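Local coordinates for protein aldehyde dehydrogenase (PDB 5KF0) that binds the nicotinamide cofactor NADPH and, as a member of the aldehyde dehydrogenase family, probably oxidises aldehydes to carboxylic acids, at residues A[93-98]-A[162-167]; A[89-94]-A[194-199]. All coordinates share one frame; numbering follows the deposited sequence. Where two conformers were deposited one is given.

Interaction 1: A[93-98]-A[162-167]. With MG (magnesium ion), chain F; NDP (NADPH dihydro-nicotinamide-adenine-dinucleotide phosphate), chain E.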
ATOM      1  N   GLU A  93       9.540   0.842  39.131  1.00 17.08           N
ATOM      2  CA  GLU A  93       9.912   1.558  40.344  1.00 17.79           C
ATOM      3  C   GLU A  93      10.779   2.767  40.020  1.00 17.94           C
ATOM      4  O   GLU A  93      10.611   3.835  40.618  1.00 16.85           O
ATOM      5  CB  GLU A  93      10.637   0.637  41.327  1.00 17.32           C
ATOM      6  CG  GLU A  93      11.241   1.438  42.476  1.00 23.55           C
ATOM      7  CD  GLU A  93      11.691   0.604  43.652  1.00 33.85           C
ATOM      8  OE1 GLU A  93      12.229  -0.505  43.447  1.00 32.32           O
ATOM      9  OE2 GLU A  93      11.506   1.077  44.792  1.00 32.26           O
ATOM     10  N   ALA A  94      11.723   2.617  39.084  1.00 15.47           N
ATOM     11  CA  ALA A  94      12.553   3.754  38.696  1.00 18.72           C
ATOM     12  C   ALA A  94      11.687   4.899  38.194  1.00 17.62           C
ATOM     13  O   ALA A  94      11.890   6.062  38.564  1.00 16.06           O
ATOM     14  CB  ALA A  94      13.558   3.333  37.626  1.00 17.44           C
ATOM     15  N   LEU A  95      10.694   4.571  37.371  1.00 16.01           N
ATOM     16  CA  LEU A  95       9.786   5.584  36.850  0.66 15.94           C
ATOM     17  C   LEU A  95       8.968   6.217  37.971  1.00 16.48           C
ATOM     18  O   LEU A  95       8.780   7.439  38.001  1.00 16.65           O
ATOM     19  CB  LEU A  95       8.886   4.948  35.796  0.66 20.58           C
ATOM     20  CG  LEU A  95       7.736   5.726  35.187  0.66 15.84           C
ATOM     21  CD1 LEU A  95       8.231   7.052  34.621  0.66 21.94           C
ATOM     22  CD2 LEU A  95       7.139   4.858  34.089  0.66 15.21           C
ATOM     23  N   CYS A  96       8.479   5.401  38.901  1.00 16.17           N
ATOM     24  CA  CYS A  96       7.721   5.913  40.032  1.00 15.76           C
ATOM     25  C   CYS A  96       8.541   6.930  40.818  1.00 15.95           C
ATOM     26  O   CYS A  96       8.051   8.008  41.172  1.00 16.74           O
ATOM     27  CB  CYS A  96       7.308   4.736  40.913  1.00 16.25           C
ATOM     28  SG  CYS A  96       6.307   5.135  42.311  1.00 18.43           S
ATOM     29  N   ILE A  97       9.806   6.608  41.079  1.00 13.62           N
ATOM     30  CA  ILE A  97      10.650   7.479  41.886  1.00 13.90           C
ATOM     31  C   ILE A  97      10.980   8.761  41.128  1.00 15.29           C
ATOM     32  O   ILE A  97      10.717   9.870  41.610  1.00 15.23           O
ATOM     33  CB  ILE A  97      11.924   6.733  42.313  1.00 15.81           C
ATOM     34  CG1 ILE A  97      11.566   5.589  43.256  1.00 16.93           C
ATOM     35  CG2 ILE A  97      12.907   7.694  42.997  1.00 16.78           C
ATOM     36  CD1 ILE A  97      12.722   4.633  43.490  1.00 19.82           C
ATOM     37  N   GLU A  98      11.575   8.631  39.936  1.00 14.01           N
ATOM     38  CA  GLU A  98      12.164   9.801  39.297  1.00 13.83           C
ATOM     39  C   GLU A  98      11.129  10.711  38.645  1.00 14.60           C
ATOM     40  O   GLU A  98      11.413  11.897  38.447  1.00 15.39           O
ATOM     41  CB  GLU A  98      13.224   9.386  38.260  1.00 16.31           C
ATOM     42  CG  GLU A  98      12.724   8.755  36.974  1.00 14.20           C
ATOM     43  CD  GLU A  98      13.873   8.429  36.024  1.00 17.03           C
ATOM     44  OE1 GLU A  98      14.969   9.003  36.214  1.00 17.52           O
ATOM     45  OE2 GLU A  98      13.687   7.596  35.105  1.00 16.07           O
ATOM     46  N   ASN A 162       7.885  13.329  31.374  1.00 12.94           N
ATOM     47  CA  ASN A 162       6.662  12.789  31.969  1.00 12.19           C
ATOM     48  C   ASN A 162       6.358  11.355  31.561  1.00 15.06           C
ATOM     49  O   ASN A 162       5.830  10.589  32.374  1.00 15.80           O
ATOM     50  CB  ASN A 162       5.460  13.683  31.653  1.00 15.17           C
ATOM     51  CG  ASN A 162       5.161  13.756  30.175  1.00 17.63           C
ATOM     52  OD1 ASN A 162       6.065  13.862  29.346  1.00 18.96           O
ATOM     53  ND2 ASN A 162       3.880  13.721  29.838  1.00 14.59           N
ATOM     54  N   PHE A 163       6.656  10.967  30.324  1.00 14.75           N
ATOM     55  CA  PHE A 163       6.586   9.571  29.895  1.00 12.88           C
ATOM     56  C   PHE A 163       7.986   9.215  29.411  1.00 16.73           C
ATOM     57  O   PHE A 163       8.204   8.996  28.211  1.00 18.71           O
ATOM     58  CB  PHE A 163       5.559   9.328  28.784  1.00 12.73           C
ATOM     59  CG  PHE A 163       4.188   9.929  29.024  1.00 16.82           C
ATOM     60  CD1 PHE A 163       3.628  10.002  30.297  1.00 20.63           C
ATOM     61  CD2 PHE A 163       3.445  10.394  27.957  1.00 20.12           C
ATOM     62  CE1 PHE A 163       2.355  10.549  30.483  1.00 25.15           C
ATOM     63  CE2 PHE A 163       2.175  10.933  28.134  1.00 22.65           C
ATOM     64  CZ  PHE A 163       1.633  11.017  29.397  1.00 24.38           C
ATOM     65  N   PRO A 164       8.968   9.175  30.315  1.00 14.75           N
ATOM     66  CA  PRO A 164      10.364   9.103  29.849  1.00 21.74           C
ATOM     67  C   PRO A 164      10.712   7.788  29.183  1.00 22.27           C
ATOM     68  O   PRO A 164      11.542   7.780  28.268  1.00 19.24           O
ATOM     69  CB  PRO A 164      11.175   9.321  31.128  1.00 20.45           C
ATOM     70  CG  PRO A 164      10.285   8.834  32.231  1.00 21.50           C
ATOM     71  CD  PRO A 164       8.877   9.183  31.792  1.00 14.80           C
ATOM     72  N   LEU A 165      10.119   6.677  29.616  1.00 12.61           N
ATOM     73  CA  LEU A 165      10.396   5.398  28.969  1.00 12.25           C
ATOM     74  C   LEU A 165       9.758   5.342  27.589  1.00 12.60           C
ATOM     75  O   LEU A 165      10.438   5.113  26.583  1.00 13.13           O
ATOM     76  CB  LEU A 165       9.885   4.242  29.833  1.00 12.47           C
ATOM     77  CG  LEU A 165      10.694   3.971  31.099  1.00 14.12           C
ATOM     78  CD1 LEU A 165      10.059   2.851  31.908  1.00 18.86           C
ATOM     79  CD2 LEU A 165      12.120   3.622  30.741  1.00 16.71           C
ATOM     80  N   ASN A 166       8.440   5.543  27.518  1.00 12.83           N
ATOM     81  CA  ASN A 166       7.771   5.278  26.253  1.00 10.74           C
ATOM     82  C   ASN A 166       8.083   6.326  25.190  1.00 10.29           C
ATOM     83  O   ASN A 166       8.143   5.990  23.999  1.00 11.30           O
ATOM     84  CB  ASN A 166       6.265   5.176  26.446  1.00 11.83           C
ATOM     85  CG  ASN A 166       5.600   4.470  25.267  1.00 14.26           C
ATOM     86  OD1 ASN A 166       6.121   3.471  24.752  1.00 17.57           O
ATOM     87  ND2 ASN A 166       4.485   4.992  24.828  1.00 15.73           N
ATOM     88  N   LEU A 167       8.276   7.592  25.579  1.00  9.83           N
ATOM     89  CA  LEU A 167       8.590   8.591  24.560  1.00  9.14           C
ATOM     90  C   LEU A 167      10.026   8.457  24.064  1.00 12.00           C
ATOM     91  O   LEU A 167      10.309   8.761  22.901  1.00 12.99           O
ATOM     92  CB  LEU A 167       8.295   9.991  25.086  1.00 12.19           C
ATOM     93  CG  LEU A 167       6.791  10.164  25.325  1.00  9.71           C
ATOM     94  CD1 LEU A 167       6.535  11.486  26.070  1.00 11.49           C
ATOM     95  CD2 LEU A 167       5.982  10.098  24.003  1.00 11.91           C
TER
HETATM   96 MG    MG F 502      12.445   0.197  46.200  1.00 14.07          MG
HETATM   97  PA  NDP E 501      10.705  20.626  28.151  1.00 13.08           P
HETATM   98  O1A NDP E 501      10.466  21.328  26.856  1.00 14.00           O
HETATM   99  O2A NDP E 501      10.903  21.594  29.318  1.00 14.28           O
HETATM  100  O5B NDP E 501      11.955  19.646  28.082  1.00 13.03           O
HETATM  101  C5B NDP E 501      11.887  18.548  27.138  1.00 12.93           C
HETATM  102  C4B NDP E 501      13.289  18.118  26.795  1.00 10.86           C
HETATM  103  O4B NDP E 501      13.940  19.158  26.031  1.00 13.69           O
HETATM  104  C3B NDP E 501      14.198  17.854  28.003  1.00 10.47           C
HETATM  105  O3B NDP E 501      15.111  16.798  27.712  1.00 10.86           O
HETATM  106  C2B NDP E 501      14.955  19.177  28.115  1.00 11.91           C
HETATM  107  O2B NDP E 501      16.234  19.086  28.775  1.00 13.15           O
HETATM  108  C1B NDP E 501      15.178  19.455  26.640  1.00 12.76           C
HETATM  109  N9A NDP E 501      15.533  20.835  26.332  1.00 12.69           N
HETATM  110  C8A NDP E 501      14.930  21.989  26.755  1.00 10.07           C
HETATM  111  N7A NDP E 501      15.455  23.080  26.247  1.00 11.52           N
HETATM  112  C5A NDP E 501      16.475  22.608  25.438  1.00 12.37           C
HETATM  113  C6A NDP E 501      17.410  23.258  24.607  1.00 13.62           C
HETATM  114  N6A NDP E 501      17.494  24.588  24.474  1.00 14.09           N
HETATM  115  N1A NDP E 501      18.280  22.485  23.918  1.00 13.99           N
HETATM  116  C2A NDP E 501      18.220  21.159  24.061  1.00 15.50           C
HETATM  117  N3A NDP E 501      17.390  20.435  24.817  1.00 14.88           N
HETATM  118  C4A NDP E 501      16.538  21.225  25.483  1.00 14.45           C
HETATM  119  O3  NDP E 501       9.477  19.664  28.450  1.00 11.94           O
HETATM  120  PN  NDP E 501       9.094  18.751  29.696  1.00 12.16           P
HETATM  121  O1N NDP E 501      10.194  17.793  29.972  1.00 12.78           O
HETATM  122  O2N NDP E 501       8.717  19.676  30.824  1.00 13.95           O
HETATM  123  O5D NDP E 501       7.826  17.932  29.213  1.00 11.63           O
HETATM  124  C5D NDP E 501       6.487  18.452  29.148  1.00 12.69           C
HETATM  125  C4D NDP E 501       6.210  18.915  27.740  1.00 11.63           C
HETATM  126  O4D NDP E 501       6.381  17.810  26.812  1.00 12.76           O
HETATM  127  C3D NDP E 501       4.775  19.418  27.559  1.00 12.58           C
HETATM  128  O3D NDP E 501       4.701  20.598  26.767  1.00 12.52           O
HETATM  129  C2D NDP E 501       4.098  18.223  26.888  1.00 16.64           C
HETATM  130  O2D NDP E 501       2.913  18.500  26.151  1.00 12.42           O
HETATM  131  C1D NDP E 501       5.225  17.712  26.002  1.00 13.86           C
HETATM  132  N1N NDP E 501       4.940  16.325  25.651  1.00 12.93           N
HETATM  133  C2N NDP E 501       4.723  15.946  24.347  1.00 11.79           C
HETATM  134  C3N NDP E 501       4.300  14.711  24.010  1.00 10.72           C
HETATM  135  C7N NDP E 501       4.149  14.279  22.595  1.00 12.75           C
HETATM  136  O7N NDP E 501       4.375  13.090  22.324  1.00 11.66           O
HETATM  137  N7N NDP E 501       3.714  15.155  21.691  1.00 10.98           N
HETATM  138  C4N NDP E 501       3.933  13.737  25.072  1.00 12.96           C
HETATM  139  C5N NDP E 501       4.517  14.130  26.387  1.00 12.19           C
HETATM  140  C6N NDP E 501       4.910  15.368  26.622  1.00 13.77           C
HETATM  141  P2B NDP E 501      16.362  19.220  30.405  1.00 13.72           P
HETATM  142  O1X NDP E 501      14.992  19.228  30.972  1.00 14.08           O
HETATM  143  O2X NDP E 501      17.243  18.063  30.770  1.00 12.20           O
HETATM  144  O3X NDP E 501      17.102  20.515  30.668  1.00 14.73           O

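Interaction 2: A[89-94]-A[194-199]. With MG (magnesium ion), chain F.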
ATOM      1  N   ASP A  89       9.526  -4.765  37.032  1.00 18.15           N
ATOM      2  CA  ASP A  89       9.334  -4.073  38.306  1.00 16.93           C
ATOM      3  C   ASP A  89      10.434  -3.054  38.569  1.00 17.30           C
ATOM      4  O   ASP A  89      10.173  -2.007  39.174  1.00 20.06           O
ATOM      5  CB  ASP A  89       9.263  -5.085  39.447  1.00 19.84           C
ATOM      6  CG  ASP A  89       8.069  -6.018  39.327  1.00 23.78           C
ATOM      7  OD1 ASP A  89       7.009  -5.573  38.868  1.00 26.51           O
ATOM      8  OD2 ASP A  89       8.189  -7.203  39.703  1.00 31.98           O
ATOM      9  N   GLU A  90      11.659  -3.337  38.124  1.00 14.15           N
ATOM     10  CA  GLU A  90      12.741  -2.373  38.273  1.00 17.71           C
ATOM     11  C   GLU A  90      12.453  -1.109  37.474  1.00 18.82           C
ATOM     12  O   GLU A  90      12.603   0.014  37.982  1.00 17.30           O
ATOM     13  CB  GLU A  90      14.060  -3.009  37.833  1.00 15.72           C
ATOM     14  CG  GLU A  90      15.229  -2.050  37.769  1.00 18.69           C
ATOM     15  CD  GLU A  90      16.454  -2.688  37.138  1.00 21.89           C
ATOM     16  OE1 GLU A  90      16.403  -3.894  36.801  1.00 20.80           O
ATOM     17  OE2 GLU A  90      17.470  -1.982  36.975  1.00 23.41           O
ATOM     18  N   LEU A  91      12.039  -1.275  36.213  1.00 17.01           N
ATOM     19  CA  LEU A  91      11.707  -0.122  35.381  1.00 14.05           C
ATOM     20  C   LEU A  91      10.552   0.670  35.974  1.00 14.59           C
ATOM     21  O   LEU A  91      10.584   1.910  35.995  1.00 14.62           O
ATOM     22  CB  LEU A  91      11.371  -0.590  33.963  1.00 13.74           C
ATOM     23  CG  LEU A  91      12.611  -0.988  33.156  1.00 14.87           C
ATOM     24  CD1 LEU A  91      12.236  -1.913  32.006  1.00 15.60           C
ATOM     25  CD2 LEU A  91      13.332   0.256  32.649  1.00 17.68           C
ATOM     26  N   ALA A  92       9.513  -0.032  36.447  1.00 15.39           N
ATOM     27  CA  ALA A  92       8.348   0.640  37.010  1.00 16.41           C
ATOM     28  C   ALA A  92       8.714   1.426  38.261  1.00 18.94           C
ATOM     29  O   ALA A  92       8.249   2.555  38.451  1.00 15.22           O
ATOM     30  CB  ALA A  92       7.253  -0.379  37.326  1.00 15.22           C
ATOM     31  N   GLU A  93       9.540   0.842  39.131  1.00 17.08           N
ATOM     32  CA  GLU A  93       9.912   1.558  40.344  1.00 17.79           C
ATOM     33  C   GLU A  93      10.779   2.767  40.020  1.00 17.94           C
ATOM     34  O   GLU A  93      10.611   3.835  40.618  1.00 16.85           O
ATOM     35  CB  GLU A  93      10.637   0.637  41.327  1.00 17.32           C
ATOM     36  CG  GLU A  93      11.241   1.438  42.476  1.00 23.55           C
ATOM     37  CD  GLU A  93      11.691   0.604  43.652  1.00 33.85           C
ATOM     38  OE1 GLU A  93      12.229  -0.505  43.447  1.00 32.32           O
ATOM     39  OE2 GLU A  93      11.506   1.077  44.792  1.00 32.26           O
ATOM     40  N   ALA A  94      11.723   2.617  39.084  1.00 15.47           N
ATOM     41  CA  ALA A  94      12.553   3.754  38.696  1.00 18.72           C
ATOM     42  C   ALA A  94      11.687   4.899  38.194  1.00 17.62           C
ATOM     43  O   ALA A  94      11.890   6.062  38.564  1.00 16.06           O
ATOM     44  CB  ALA A  94      13.558   3.333  37.626  1.00 17.44           C
ATOM     45  N   ALA A 194      15.952   5.944  30.693  1.00 14.72           N
ATOM     46  CA  ALA A 194      16.732   5.920  29.455  1.00 14.51           C
ATOM     47  C   ALA A 194      18.070   5.208  29.636  1.00 14.43           C
ATOM     48  O   ALA A 194      18.548   4.536  28.708  1.00 14.36           O
ATOM     49  CB  ALA A 194      16.951   7.353  28.958  1.00 11.99           C
ATOM     50  N   LEU A 195      18.692   5.345  30.810  1.00 12.42           N
ATOM     51  CA  LEU A 195      19.968   4.677  31.051  1.00 11.30           C
ATOM     52  C   LEU A 195      19.792   3.180  31.283  1.00 15.42           C
ATOM     53  O   LEU A 195      20.720   2.409  31.030  1.00 14.95           O
ATOM     54  CB  LEU A 195      20.691   5.317  32.235  1.00 12.04           C
ATOM     55  CG  LEU A 195      21.089   6.771  31.966  1.00 12.97           C
ATOM     56  CD1 LEU A 195      21.596   7.416  33.247  1.00 14.43           C
ATOM     57  CD2 LEU A 195      22.146   6.877  30.853  1.00 12.50           C
ATOM     58  N   ILE A 196      18.621   2.741  31.756  1.00 15.66           N
ATOM     59  CA  ILE A 196      18.369   1.301  31.812  1.00 14.76           C
ATOM     60  C   ILE A 196      18.142   0.750  30.403  1.00 15.68           C
ATOM     61  O   ILE A 196      18.649  -0.328  30.051  1.00 15.50           O
ATOM     62  CB  ILE A 196      17.186   0.988  32.746  1.00 15.18           C
ATOM     63  CG1 ILE A 196      17.535   1.350  34.194  1.00 17.71           C
ATOM     64  CG2 ILE A 196      16.824  -0.500  32.649  1.00 16.92           C
ATOM     65  CD1 ILE A 196      16.332   1.327  35.117  1.00 20.16           C
ATOM     66  N   ILE A 197      17.394   1.484  29.576  1.00 17.62           N
ATOM     67  CA  ILE A 197      17.278   1.133  28.158  1.00 13.04           C
ATOM     68  C   ILE A 197      18.665   1.014  27.537  1.00 15.35           C
ATOM     69  O   ILE A 197      18.968   0.044  26.830  1.00 13.48           O
ATOM     70  CB  ILE A 197      16.407   2.164  27.414  1.00 13.99           C
ATOM     71  CG1 ILE A 197      14.950   2.106  27.892  1.00 17.79           C
ATOM     72  CG2 ILE A 197      16.483   1.943  25.906  1.00 13.57           C
ATOM     73  CD1 ILE A 197      14.037   3.138  27.231  1.00 16.89           C
ATOM     74  N   ALA A 198      19.546   1.982  27.831  1.00 13.14           N
ATOM     75  CA  ALA A 198      20.903   1.950  27.286  1.00 13.94           C
ATOM     76  C   ALA A 198      21.682   0.732  27.768  1.00 12.74           C
ATOM     77  O   ALA A 198      22.417   0.110  26.991  1.00 13.74           O
ATOM     78  CB  ALA A 198      21.645   3.237  27.657  1.00 14.81           C
ATOM     79  N   GLU A 199      21.549   0.385  29.054  1.00 12.90           N
ATOM     80  CA  GLU A 199      22.253  -0.783  29.584  1.00 13.29           C
ATOM     81  C   GLU A 199      21.822  -2.056  28.862  1.00 14.59           C
ATOM     82  O   GLU A 199      22.651  -2.920  28.551  1.00 14.57           O
ATOM     83  CB  GLU A 199      21.985  -0.901  31.083  1.00 17.37           C
ATOM     84  CG  GLU A 199      22.684  -2.063  31.758  1.00 19.08           C
ATOM     85  CD  GLU A 199      22.071  -2.373  33.118  1.00 29.51           C
ATOM     86  OE1 GLU A 199      22.115  -3.544  33.538  1.00 29.77           O
ATOM     87  OE2 GLU A 199      21.524  -1.445  33.752  1.00 29.59           O
TER
HETATM   88 MG    MG F 502      12.445   0.197  46.200  1.00 14.07          MG

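Interaction 1: A[93-98]-A[162-167]
Leu95 meets the five-membered ring of Pro164 through CD1, which lies 3.6 Å from ring carbon CD and equally near CG. In the preceding residue, the Phe163 ring carries Asn162 ND2 over the centre of one face, 3.4 Å above its plane, while NADPH C5N approaches obliquely, 4.2 Å from Phe163 CD2. The second branch of Leu95 works separately: CD2 reaches Leu165 CD1 at 4.2 Å, the two side chains crossing at a slant. With CG anti to its backbone N (chi1 173°), Leu95 extends toward helix 164-178, one methyl against the CD-CG edge of the proline, the other near Leu165 CD1. Leu95 was modelled in two conformers, so these distances belong to one of them.

Across the contact no hydrogen bond forms, and the polar groups find their partners outside the two segments. The Glu98 carboxylate accepts from the backbone N of Val192 and Gly193 at the start of helix 192-202, whose dipole would probably stabilise the charge. Glu93 OE2 binds the magnesium ion at 1.9 Å together with His6 and His8 of the N-terminal histidine run, probably an expression tag.

Asn162 and Leu167 pack against the nicotinamide ring: Asn162 OD1 stands 3.3 Å from NADPH C6N, as does Leu167 CD1 from C5N. The Asn-Phe-Pro sequence is consistent with the family motif whose asparagine contributes to the oxyanion hole, and Asn162 ND2 is held by Gln291 O. The contact with helix 88-99 is thus apolar, while the turn's polar backing comes from Glu109 of helix 103-123, which accepts from Asn166 N.

Interaction 2: A[89-94]-A[194-199]
Leu91 and Ile196 join helix 88-99 to helix 192-202 in a nearly antiparallel helix pair of the cofactor-binding region: the short segments 89-94 and 194-199 run at 155° with their axes 11.0 Å apart. At that separation only side chains bridge the gap. Leu91 CD2 lies 3.6 Å from Ile196 CG2 and 3.9 Å from its CB; the leucine and isoleucine lie alongside and run in opposing senses. Ile196 places CG2 anti to its own backbone N and CG1 beside it (chi1 -66°), which splits its two arms: CG2 takes the leucine, and CD1 runs on to Ala94 CB at 4.2 Å.

In the fold, helix 192-202 is the connection between parallel strands 182-185 and 211-213, neighbours in the sheet, making a beta-alpha-beta crossover of the Rossmann-like type. Ala194, Leu195 and Ala198 touch strand 211-213, whereas Ile196 points toward helix 88-99.

The same CD1 of Ile196 also comes 4.0 Å from Glu90 OE2, at the aliphatic-polar boundary of the contact. Glu90, its chain extended from a CG anti to the backbone N (chi1 172°), brings OE2 to within 5.2 Å of Glu199 OE2. Arg87 pairs with both carboxylates, its NH2 in a salt bridge to Glu90 OE2 and its NH1 in one to Glu199 OE1, which probably offsets their repulsion.

How the interactions relate
From the N terminus, His6 and His8 share a magnesium ion with Glu93, joining the chain's beginning to helix 88-99. Both contacts start on that helix and overlap at Glu93 and Ala94. The chain leaves it, passes through helix 103-123 and returns after 63 residues at 162-167, closing interaction 1; it then runs through helix 164-178 and strand 182-185 to reach 194-199, closing interaction 2 around a 99-residue interval. The shorter loop therefore lies within the longer, without crossing. The contacts also touch: Leu165 CD2 is 4.0 Å from Ile197 CD1 and 4.1 Å from Leu91 CD2, so helices 88-99, 164-178 and 192-202 meet in one apolar cluster.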